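Local structure of Rho guanine nucleotide exchange factor 12 (Homo sapiens, 1TXD) at residues P112-E115 against K116-A120; I135-R138 against Q139-S143; K87-R90 against K91-E94; W190-E193 against R194-K198. The protein acts as a guanine nucleotide exchange factor for the GTPase RhoA, and this chain holds its catalytic DH domain and the PH domain that follows. The protein carries 1 engineered substitution. One frame throughout, in Å; residues are numbered along the deposited sequence.

Contact 1 of 4, residues P112-E115 against K116-A120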
loop_
_atom_site.group_PDB
_atom_site.type_symbol
_atom_site.label_atom_id
_atom_site.label_comp_id
_atom_site.label_asym_id
_atom_site.label_seq_id
_atom_site.Cartn_x
_atom_site.Cartn_y
_atom_site.Cartn_z
ATOM N N PRO A 112 12.534 -13.445 14.736
ATOM C CA PRO A 112 13.091 -13.320 13.382
ATOM C C PRO A 112 12.115 -13.661 12.284
ATOM O O PRO A 112 12.248 -13.095 11.213
ATOM C CB PRO A 112 14.268 -14.292 13.388
ATOM C CG PRO A 112 14.687 -14.311 14.843
ATOM C CD PRO A 112 13.354 -14.350 15.577
ATOM N N GLY A 113 11.153 -14.539 12.550
ATOM C CA GLY A 113 10.128 -14.896 11.596
ATOM C C GLY A 113 9.205 -13.735 11.306
ATOM O O GLY A 113 8.936 -13.468 10.138
ATOM N N GLU A 114 8.760 -13.030 12.349
ATOM C CA GLU A 114 8.030 -11.763 12.204
ATOM C C GLU A 114 8.824 -10.698 11.428
ATOM O O GLU A 114 8.302 -10.099 10.486
ATOM C CB GLU A 114 7.607 -11.220 13.569
ATOM C CG GLU A 114 7.107 -9.797 13.489
ATOM C CD GLU A 114 6.483 -9.299 14.771
ATOM O OE1 GLU A 114 6.654 -9.935 15.788
ATOM O OE2 GLU A 114 5.815 -8.254 14.748
ATOM N N GLU A 115 10.092 -10.465 11.785
ATOM C CA GLU A 115 10.888 -9.422 11.107
ATOM C C GLU A 115 11.068 -9.716 9.626
ATOM O O GLU A 115 10.990 -8.832 8.805
ATOM C CB GLU A 115 12.277 -9.252 11.752
ATOM C CG GLU A 115 12.239 -8.977 13.250
ATOM C CD GLU A 115 11.902 -7.531 13.570
ATOM O OE1 GLU A 115 11.939 -6.669 12.658
ATOM O OE2 GLU A 115 11.617 -7.249 14.746
ATOM N N LYS A 116 11.354 -10.953 9.287
ATOM C CA LYS A 116 11.554 -11.305 7.920
ATOM C C LYS A 116 10.231 -11.108 7.110
ATOM O O LYS A 116 10.272 -10.519 6.081
ATOM C CB LYS A 116 12.080 -12.726 7.816
ATOM C CG LYS A 116 12.200 -13.196 6.380
ATOM C CD LYS A 116 12.987 -14.527 6.283
ATOM C CE LYS A 116 13.442 -14.841 4.839
ATOM N NZ LYS A 116 14.920 -14.459 4.598
ATOM N N LEU A 117 9.088 -11.563 7.616
ATOM C CA LEU A 117 7.835 -11.469 6.902
ATOM C C LEU A 117 7.390 -10.055 6.803
ATOM O O LEU A 117 7.058 -9.646 5.726
ATOM C CB LEU A 117 6.724 -12.346 7.543
ATOM C CG LEU A 117 5.302 -12.299 7.025
ATOM C CD1 LEU A 117 5.319 -12.548 5.554
ATOM C CD2 LEU A 117 4.375 -13.328 7.749
ATOM N N LYS A 118 7.410 -9.298 7.900
ATOM C CA LYS A 118 6.908 -7.937 7.852
ATOM C C LYS A 118 7.771 -7.074 6.924
ATOM O O LYS A 118 7.237 -6.382 6.101
ATOM C CB LYS A 118 6.707 -7.322 9.249
ATOM C CG LYS A 118 7.805 -6.473 9.847
ATOM C CD LYS A 118 7.589 -6.339 11.378
ATOM C CE LYS A 118 8.184 -5.069 12.005
ATOM N NZ LYS A 118 7.842 -4.944 13.461
ATOM N N HIS A 119 9.100 -7.186 6.973
ATOM C CA HIS A 119 9.920 -6.391 6.024
ATOM C C HIS A 119 9.799 -6.785 4.585
ATOM O O HIS A 119 9.800 -5.954 3.706
ATOM C CB HIS A 119 11.373 -6.349 6.434
ATOM C CG HIS A 119 11.602 -5.490 7.629
ATOM N ND1 HIS A 119 12.156 -4.248 7.550
ATOM C CD2 HIS A 119 11.396 -5.720 8.939
ATOM C CE1 HIS A 119 12.269 -3.731 8.764
ATOM N NE2 HIS A 119 11.818 -4.612 9.619
ATOM N N ALA A 120 9.610 -8.060 4.327
ATOM C CA ALA A 120 9.560 -8.481 2.940
ATOM C C ALA A 120 8.200 -8.109 2.375
ATOM O O ALA A 120 8.104 -7.522 1.289
ATOM C CB ALA A 120 9.815 -9.942 2.802
#

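Contact 2 of 4, residues I135-R138 against Q139-S143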
loop_
_atom_site.group_PDB
_atom_site.type_symbol
_atom_site.label_atom_id
_atom_site.label_comp_id
_atom_site.label_asym_id
_atom_site.label_seq_id
_atom_site.Cartn_x
_atom_site.Cartn_y
_atom_site.Cartn_z
ATOM N N ILE A 135 3.417 -0.877 -14.931
ATOM C CA ILE A 135 2.776 -1.786 -15.864
ATOM C C ILE A 135 1.922 -1.021 -16.875
ATOM O O ILE A 135 2.136 -1.226 -18.037
ATOM C CB ILE A 135 1.951 -2.875 -15.118
ATOM C CG1 ILE A 135 2.849 -3.785 -14.275
ATOM C CG2 ILE A 135 1.039 -3.667 -16.054
ATOM C CD1 ILE A 135 2.011 -4.444 -13.149
ATOM N N LYS A 136 0.993 -0.131 -16.448
ATOM C CA LYS A 136 0.224 0.671 -17.372
ATOM C C LYS A 136 1.066 1.538 -18.278
ATOM O O LYS A 136 0.740 1.678 -19.452
ATOM C CB LYS A 136 -0.751 1.640 -16.657
ATOM C CG LYS A 136 -1.903 0.985 -15.917
ATOM C CD LYS A 136 -3.186 1.857 -16.028
ATOM C CE LYS A 136 -3.091 3.104 -15.149
ATOM N NZ LYS A 136 -4.201 4.140 -15.402
ATOM N N SER A 137 2.127 2.150 -17.734
ATOM C CA SER A 137 2.912 3.070 -18.525
ATOM C C SER A 137 3.711 2.272 -19.529
ATOM O O SER A 137 3.819 2.718 -20.647
ATOM C CB SER A 137 3.784 4.049 -17.699
ATOM O OG SER A 137 4.881 3.416 -17.092
ATOM N N ARG A 138 4.216 1.101 -19.200
ATOM C CA ARG A 138 4.918 0.309 -20.260
ATOM C C ARG A 138 3.910 -0.243 -21.270
ATOM O O ARG A 138 4.214 -0.344 -22.431
ATOM C CB ARG A 138 5.809 -0.772 -19.705
ATOM C CG ARG A 138 6.947 -0.356 -18.718
ATOM C CD ARG A 138 7.713 0.839 -19.108
ATOM N NE ARG A 138 8.389 0.757 -20.369
ATOM C CZ ARG A 138 8.912 1.814 -20.958
ATOM N NH1 ARG A 138 8.795 2.979 -20.387
ATOM N NH2 ARG A 138 9.571 1.704 -22.105
ATOM N N GLN A 139 2.677 -0.556 -20.858
ATOM C CA GLN A 139 1.696 -1.060 -21.812
ATOM C C GLN A 139 1.421 0.044 -22.866
ATOM O O GLN A 139 1.268 -0.231 -24.099
ATOM C CB GLN A 139 0.372 -1.471 -21.094
ATOM C CG GLN A 139 0.554 -2.793 -20.341
ATOM C CD GLN A 139 -0.619 -3.239 -19.565
ATOM O OE1 GLN A 139 -1.211 -2.479 -18.755
ATOM N NE2 GLN A 139 -0.998 -4.459 -19.807
ATOM N N LYS A 140 1.381 1.284 -22.360
ATOM C CA LYS A 140 1.004 2.459 -23.103
ATOM C C LYS A 140 2.107 2.944 -24.079
ATOM O O LYS A 140 1.801 3.500 -25.131
ATOM C CB LYS A 140 0.615 3.566 -22.096
ATOM C CG LYS A 140 0.299 4.930 -22.705
ATOM C CD LYS A 140 0.421 6.083 -21.648
ATOM C CE LYS A 140 1.002 7.385 -22.273
ATOM N NZ LYS A 140 -0.022 8.485 -22.414
ATOM N N LYS A 141 3.367 2.685 -23.744
ATOM C CA LYS A 141 4.484 3.194 -24.497
ATOM C C LYS A 141 5.239 2.140 -25.241
ATOM O O LYS A 141 5.929 2.473 -26.178
ATOM C CB LYS A 141 5.513 3.780 -23.574
ATOM C CG LYS A 141 5.196 5.111 -23.009
ATOM C CD LYS A 141 5.905 5.145 -21.629
ATOM C CE LYS A 141 6.022 6.475 -21.142
ATOM N NZ LYS A 141 6.366 6.564 -19.766
ATOM N N ASP A 142 5.164 0.877 -24.814
ATOM C CA ASP A 142 6.016 -0.188 -25.417
ATOM C C ASP A 142 5.230 -1.400 -25.956
ATOM O O ASP A 142 4.916 -2.347 -25.191
ATOM C CB ASP A 142 7.010 -0.684 -24.384
ATOM C CG ASP A 142 7.908 -1.745 -24.923
ATOM O OD1 ASP A 142 7.893 -2.107 -26.141
ATOM O OD2 ASP A 142 8.705 -2.266 -24.191
ATOM N N SER A 143 4.990 -1.416 -27.264
ATOM C CA SER A 143 4.330 -2.524 -27.915
ATOM C C SER A 143 4.812 -3.917 -27.493
ATOM O O SER A 143 4.016 -4.819 -27.383
ATOM C CB SER A 143 4.491 -2.429 -29.441
ATOM O OG SER A 143 3.572 -1.477 -29.850
HETATM O O HOH W 1 7.641 4.090 -17.964
#

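Contact 3 of 4, residues K87-R90 against K91-E94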
loop_
_atom_site.group_PDB
_atom_site.type_symbol
_atom_site.label_atom_id
_atom_site.label_comp_id
_atom_site.label_asym_id
_atom_site.label_seq_id
_atom_site.Cartn_x
_atom_site.Cartn_y
_atom_site.Cartn_z
ATOM N N LYS A 87 4.590 -28.346 6.066
ATOM C CA LYS A 87 4.683 -29.749 5.637
ATOM C C LYS A 87 5.369 -30.637 6.687
ATOM O O LYS A 87 4.927 -31.759 6.926
ATOM C CB LYS A 87 5.384 -29.901 4.276
ATOM C CG LYS A 87 4.409 -30.098 3.077
ATOM C CD LYS A 87 4.771 -29.255 1.814
ATOM C CE LYS A 87 3.605 -29.238 0.788
ATOM N NZ LYS A 87 3.860 -28.423 -0.457
ATOM N N ALA A 88 6.437 -30.119 7.298
ATOM C CA ALA A 88 7.264 -30.860 8.240
ATOM C C ALA A 88 6.534 -31.062 9.543
ATOM O O ALA A 88 6.751 -32.068 10.216
ATOM C CB ALA A 88 8.587 -30.133 8.497
ATOM N N VAL A 89 5.679 -30.119 9.914
ATOM C CA VAL A 89 4.900 -30.277 11.123
ATOM C C VAL A 89 4.029 -31.510 11.008
ATOM O O VAL A 89 3.851 -32.204 11.992
ATOM C CB VAL A 89 4.056 -29.030 11.488
ATOM C CG1 VAL A 89 3.012 -29.360 12.534
ATOM C CG2 VAL A 89 4.928 -27.959 12.011
ATOM N N ARG A 90 3.490 -31.772 9.813
ATOM C CA ARG A 90 2.642 -32.950 9.553
ATOM C C ARG A 90 3.406 -34.258 9.518
ATOM O O ARG A 90 2.879 -35.298 9.878
ATOM C CB ARG A 90 1.990 -32.834 8.188
ATOM C CG ARG A 90 0.961 -31.785 8.065
ATOM C CD ARG A 90 -0.175 -32.212 7.156
ATOM N NE ARG A 90 -1.219 -31.200 7.138
ATOM C CZ ARG A 90 -1.636 -30.563 6.055
ATOM N NH1 ARG A 90 -1.121 -30.824 4.858
ATOM N NH2 ARG A 90 -2.583 -29.650 6.171
ATOM N N LYS A 91 4.633 -34.182 9.026
ATOM C CA LYS A 91 5.520 -35.318 8.831
ATOM C C LYS A 91 6.026 -35.847 10.180
ATOM O O LYS A 91 6.732 -36.852 10.230
ATOM C CB LYS A 91 6.684 -34.829 7.943
ATOM C CG LYS A 91 7.878 -35.749 7.665
ATOM C CD LYS A 91 9.067 -34.923 7.100
ATOM C CE LYS A 91 8.831 -34.419 5.659
ATOM N NZ LYS A 91 8.335 -32.984 5.556
ATOM N N ARG A 92 5.673 -35.164 11.272
ATOM C CA ARG A 92 6.143 -35.531 12.615
ATOM C C ARG A 92 5.541 -36.839 13.138
ATOM O O ARG A 92 6.188 -37.536 13.923
ATOM C CB ARG A 92 5.886 -34.386 13.603
ATOM C CG ARG A 92 6.729 -33.176 13.317
ATOM C CD ARG A 92 7.027 -32.300 14.498
ATOM N NE ARG A 92 5.866 -31.514 14.905
ATOM C CZ ARG A 92 5.869 -30.208 15.184
ATOM N NH1 ARG A 92 6.965 -29.469 15.095
ATOM N NH2 ARG A 92 4.747 -29.633 15.571
ATOM N N ASN A 93 4.329 -37.176 12.696
ATOM C CA ASN A 93 3.721 -38.487 12.983
ATOM C C ASN A 93 2.877 -39.045 11.818
ATOM O O ASN A 93 2.233 -38.285 11.077
ATOM C CB ASN A 93 2.890 -38.425 14.275
ATOM C CG ASN A 93 1.761 -37.404 14.205
ATOM O OD1 ASN A 93 1.417 -36.913 13.132
ATOM N ND2 ASN A 93 1.170 -37.093 15.355
ATOM N N GLU A 94 2.877 -40.369 11.664
ATOM C CA GLU A 94 2.147 -41.015 10.569
ATOM C C GLU A 94 0.617 -40.873 10.690
ATOM O O GLU A 94 -0.099 -41.062 9.691
ATOM C CB GLU A 94 2.526 -42.509 10.440
ATOM C CG GLU A 94 1.573 -43.340 9.562
ATOM C CD GLU A 94 2.166 -44.649 9.060
ATOM O OE1 GLU A 94 2.265 -45.608 9.860
ATOM O OE2 GLU A 94 2.507 -44.719 7.852
#

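Contact 4 of 4, residues W190-E193 against R194-K198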
loop_
_atom_site.group_PDB
_atom_site.type_symbol
_atom_site.label_atom_id
_atom_site.label_comp_id
_atom_site.label_asym_id
_atom_site.label_seq_id
_atom_site.Cartn_x
_atom_site.Cartn_y
_atom_site.Cartn_z
ATOM N N TRP A 190 -6.395 -26.435 25.790
ATOM C CA TRP A 190 -5.497 -26.441 26.925
ATOM C C TRP A 190 -4.635 -25.177 26.954
ATOM O O TRP A 190 -4.000 -24.822 25.961
ATOM C CB TRP A 190 -4.679 -27.741 26.989
ATOM C CG TRP A 190 -3.921 -28.078 25.780
ATOM C CD1 TRP A 190 -2.570 -28.057 25.655
ATOM C CD2 TRP A 190 -4.441 -28.521 24.501
ATOM N NE1 TRP A 190 -2.211 -28.426 24.378
ATOM C CE2 TRP A 190 -3.337 -28.717 23.649
ATOM C CE3 TRP A 190 -5.730 -28.750 23.986
ATOM C CZ2 TRP A 190 -3.477 -29.129 22.302
ATOM C CZ3 TRP A 190 -5.873 -29.164 22.657
ATOM C CH2 TRP A 190 -4.752 -29.356 21.838
ATOM N N PRO A 191 -4.620 -24.501 28.103
ATOM C CA PRO A 191 -4.329 -23.060 28.168
ATOM C C PRO A 191 -2.943 -22.631 27.691
ATOM O O PRO A 191 -2.835 -21.541 27.144
ATOM C CB PRO A 191 -4.478 -22.738 29.665
ATOM C CG PRO A 191 -5.245 -23.854 30.217
ATOM C CD PRO A 191 -4.830 -25.067 29.450
ATOM N N THR A 192 -1.919 -23.447 27.923
ATOM C CA THR A 192 -0.538 -23.077 27.593
ATOM C C THR A 192 -0.360 -23.069 26.076
ATOM O O THR A 192 0.347 -22.215 25.516
ATOM C CB THR A 192 0.450 -24.056 28.309
ATOM O OG1 THR A 192 0.296 -23.943 29.729
ATOM C CG2 THR A 192 1.899 -23.668 28.095
ATOM N N GLU A 193 -1.036 -24.006 25.414
ATOM C CA GLU A 193 -1.007 -24.103 23.965
ATOM C C GLU A 193 -1.814 -22.977 23.338
ATOM O O GLU A 193 -1.338 -22.336 22.384
ATOM C CB GLU A 193 -1.520 -25.460 23.496
ATOM C CG GLU A 193 -1.861 -25.558 22.019
ATOM C CD GLU A 193 -0.644 -25.644 21.126
ATOM O OE1 GLU A 193 -0.847 -25.870 19.919
ATOM O OE2 GLU A 193 0.500 -25.502 21.625
ATOM N N ARG A 194 -3.005 -22.731 23.879
ATOM C CA ARG A 194 -3.877 -21.669 23.394
ATOM C C ARG A 194 -3.253 -20.293 23.552
ATOM O O ARG A 194 -3.370 -19.463 22.653
ATOM C CB ARG A 194 -5.241 -21.678 24.080
ATOM C CG ARG A 194 -6.177 -20.505 23.699
ATOM C CD ARG A 194 -7.161 -20.090 24.801
ATOM N NE ARG A 194 -8.370 -20.902 24.751
ATOM C CZ ARG A 194 -8.819 -21.708 25.734
ATOM N NH1 ARG A 194 -8.180 -21.837 26.908
ATOM N NH2 ARG A 194 -9.945 -22.394 25.545
ATOM N N GLU A 195 -2.596 -20.045 24.680
ATOM C CA GLU A 195 -1.946 -18.747 24.884
ATOM C C GLU A 195 -0.900 -18.414 23.809
ATOM O O GLU A 195 -0.740 -17.271 23.451
ATOM C CB GLU A 195 -1.302 -18.646 26.269
ATOM C CG GLU A 195 -1.522 -17.307 26.980
ATOM C CD GLU A 195 -2.850 -16.626 26.631
ATOM O OE1 GLU A 195 -3.924 -17.115 27.037
ATOM O OE2 GLU A 195 -2.818 -15.599 25.920
ATOM N N LYS A 196 -0.190 -19.433 23.347
ATOM C CA LYS A 196 0.830 -19.297 22.341
ATOM C C LYS A 196 0.202 -18.978 20.990
ATOM O O LYS A 196 0.714 -18.122 20.230
ATOM C CB LYS A 196 1.620 -20.592 22.219
ATOM C CG LYS A 196 2.588 -20.816 23.353
ATOM C CD LYS A 196 2.977 -22.284 23.443
ATOM C CE LYS A 196 3.700 -22.581 24.760
ATOM N NZ LYS A 196 4.860 -23.484 24.544
ATOM N N VAL A 197 -0.886 -19.682 20.685
ATOM C CA VAL A 197 -1.589 -19.494 19.427
ATOM C C VAL A 197 -2.061 -18.058 19.369
ATOM O O VAL A 197 -1.772 -17.365 18.379
ATOM C CB VAL A 197 -2.768 -20.475 19.234
ATOM C CG1 VAL A 197 -3.598 -20.105 18.012
ATOM C CG2 VAL A 197 -2.255 -21.912 19.055
ATOM N N LYS A 198 -2.732 -17.594 20.428
ATOM C CA LYS A 198 -3.241 -16.214 20.464
ATOM C C LYS A 198 -2.133 -15.162 20.440
ATOM O O LYS A 198 -2.352 -14.062 19.929
ATOM C CB LYS A 198 -4.133 -15.970 21.675
ATOM C CG LYS A 198 -5.486 -16.629 21.553
ATOM C CD LYS A 198 -6.337 -16.446 22.815
ATOM C CE LYS A 198 -7.090 -15.106 22.828
ATOM N NZ LYS A 198 -8.089 -15.082 23.960
#

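Contact 1 of 4, residues P112-E115 against K116-A120
P112-E115 and K116-A120 share the first turns of helix 112-126, tied by four i to i+4 backbone bonds, from K116 N to P112 O through to H119 N to E115 O, of which K118 N to E114 O is the straightest (2.9 Å, 170° at the hydrogen). P112 suits the first turn because its ring nitrogen has no hydrogen to offer and needs none there. E114 extends fully, CG anti to the backbone N (chi1 168°), and K118 slants across it: K118 CD rests 4.1 Å from E114 CG. Their charged ends, E114 OE2 and K118 NZ, also stay 4.1 Å apart, an attraction short of a salt bridge. In the helical bundle of the DH domain this face meets helix 191-230, where E114 OE1 makes a weak hydrogen bond with H203, K118 lies in cation-pi contact with F210, and L117 packs on I207. E115 bends at CG, which carries its carboxylate alongside the H119 imidazole, both pointing the same way with planes 34° apart; E115 OE1 comes to 3.7 Å from H119 NE2. E115 O lies at the edge of the ring, near its plane, 3.1 Å from H119 CD2.

Contact 2 of 4, residues I135-R138 against Q139-S143
R138 and K141 cross obliquely at the end of helix 128-141, with R138 NH1 3.8 Å from K141 CD. Bends at chi2 and chi3 (-44° and -60°) fold the arginine back over the last turn, so its guanidinium lies near both K141 and D142. The like-charged ends, R138 NH1 and K141 NZ, stand 4.4 Å apart. One water lies between them at the edge of the guanidinium, in its plane; it accepts from R138 NH1 at 2.9 Å and, weakly, from K141 NZ, and also bonds S137 OG. A hydroxyl suits that place, since S137 OG also bonds M134 O one turn back. D142 CB comes to 4.2 Å from R138 NH2, its carboxylate plane turned 69° from the guanidinium, but its OD1 caps R144 N. I135 and Q139 run side by side, with I135 CG2 3.7 Å from Q139 OE1. Along the backbone, bonds to S137 O are weak, whereas D142 N to R138 O, at 2.8 Å, closes the helix. D142 thus ends helix 128-141 and serves as N-cap of helix 143-154, on which R138 and Q139 pack through F145, while I135 reaches I167 in a loop.

Contact 3 of 4, residues K87-R90 against K91-E94
V89 and R92 make the main side-chain contact where helix 72-90 runs out, and it is a nonpolar one. The two lie side by side, pointing the same way, and both valine methyls meet the flat guanidinium: V89 CG1 is 3.5 Å from R92 NH2, and V89 CG2 sits 3.7 Å above one face, offset toward its rim. R92 gets there by a bend at chi3 (-74°) that turns its end back along the helix. A beta-branched residue suits the place, since its two methyls spread under the planar group. With V89 cut back to an alanine, both methyls go, and this side of the R92 guanidinium is likely to lose its hydrocarbon support and turn more freely.

Among backbone bonds, K91 N is shared: it reaches K87 O at 3.2 Å, and A88 O weakly. The chain then leaves the helix through a type I beta turn from R90 to N93. Carbon-oxygen packing completes the turn, R92 CG lying 3.3 Å from both A88 O and V89 O. K91 folds back by bends at chi3 and chi4, bringing K91 NZ to 3.6 Å from A88 CA and 4.1 Å from A88 CB.

R92 NH2 forms a salt bridge with D104 of helix 102-109, while K87 NZ hydrogen-bonds N83, one turn earlier on its own helix. V89 itself packs on I98 and W108. The chemistry is therefore divided: V89 supports the arginine's face, while D104 meets its charge, which probably fixes the guanidinium in both position and rotation.

Contact 4 of 4, residues W190-E193 against R194-K198
K196 runs alongside T192, pointing the same way, its chain draped over the carbonyl with K196 CD 3.3 Å from T192 O and K196 CE 3.9 Å from T192 CG2. This belongs to the held side of the start of helix 191-230: the long aliphatic stem covers the turn and touches L106, while K196 NZ forms a salt bridge with E103. Replacing K196 by an alanine would take away that stem and amine, and would probably leave E103 without its mate and T192 CG2 less covered. V197, one turn on from E193, suits this side too: V197 CG2 is 3.5 Å from E193 O, and the residue packs on I184, A185 and L105. Within W190-E193, E193 CG lies 3.4 Å above one face of the indole, offset toward its rim, a contact made possible by CG standing anti to the backbone N (chi1 165°). The carboxylate then turns away at chi2 into a buried setting, where E193 OE1 accepts from I101 N and G102 N as the loop runs into helix 102-109; these two N-H groups compensate for burying a charge and are likely to favour its ionised form. W190 NE1 bonds Q100 of that loop.

The other side is looser. E195 and P191 are exposed and meet mainly through the backbone bond E195 N to P191 O, with T192 at the border.

W190 is the N-cap residue, its carbonyl taking R194 N at 3.1 Å and 168°, and P191, directly after it, opens the first turn, a place where proline is common because its nitrogen has no hydrogen to give.

How the contacts relate
All four contacts are local arrangements within the all-helical DH domain. Contacts 3 and 4 are closest, with centres 20 Å and nearest atoms about 8 Å apart, and helix 102-109 joins them: D104 pairs with contact 3 and E103 with contact 4. Contact 1 lies between these and contact 2, its centre 24 Å from contact 3 and 22 Å from contact 4; it packs against helices 72-90 and 191-230, which carry those two contacts. Contact 2 stands at the far end, its centre 51 Å from that of contact 4, across the centre of the chain. Contacts 1 and 4 hold helix starts; contact 3 holds a helix end, and contact 2 holds one helix end with the start of the next.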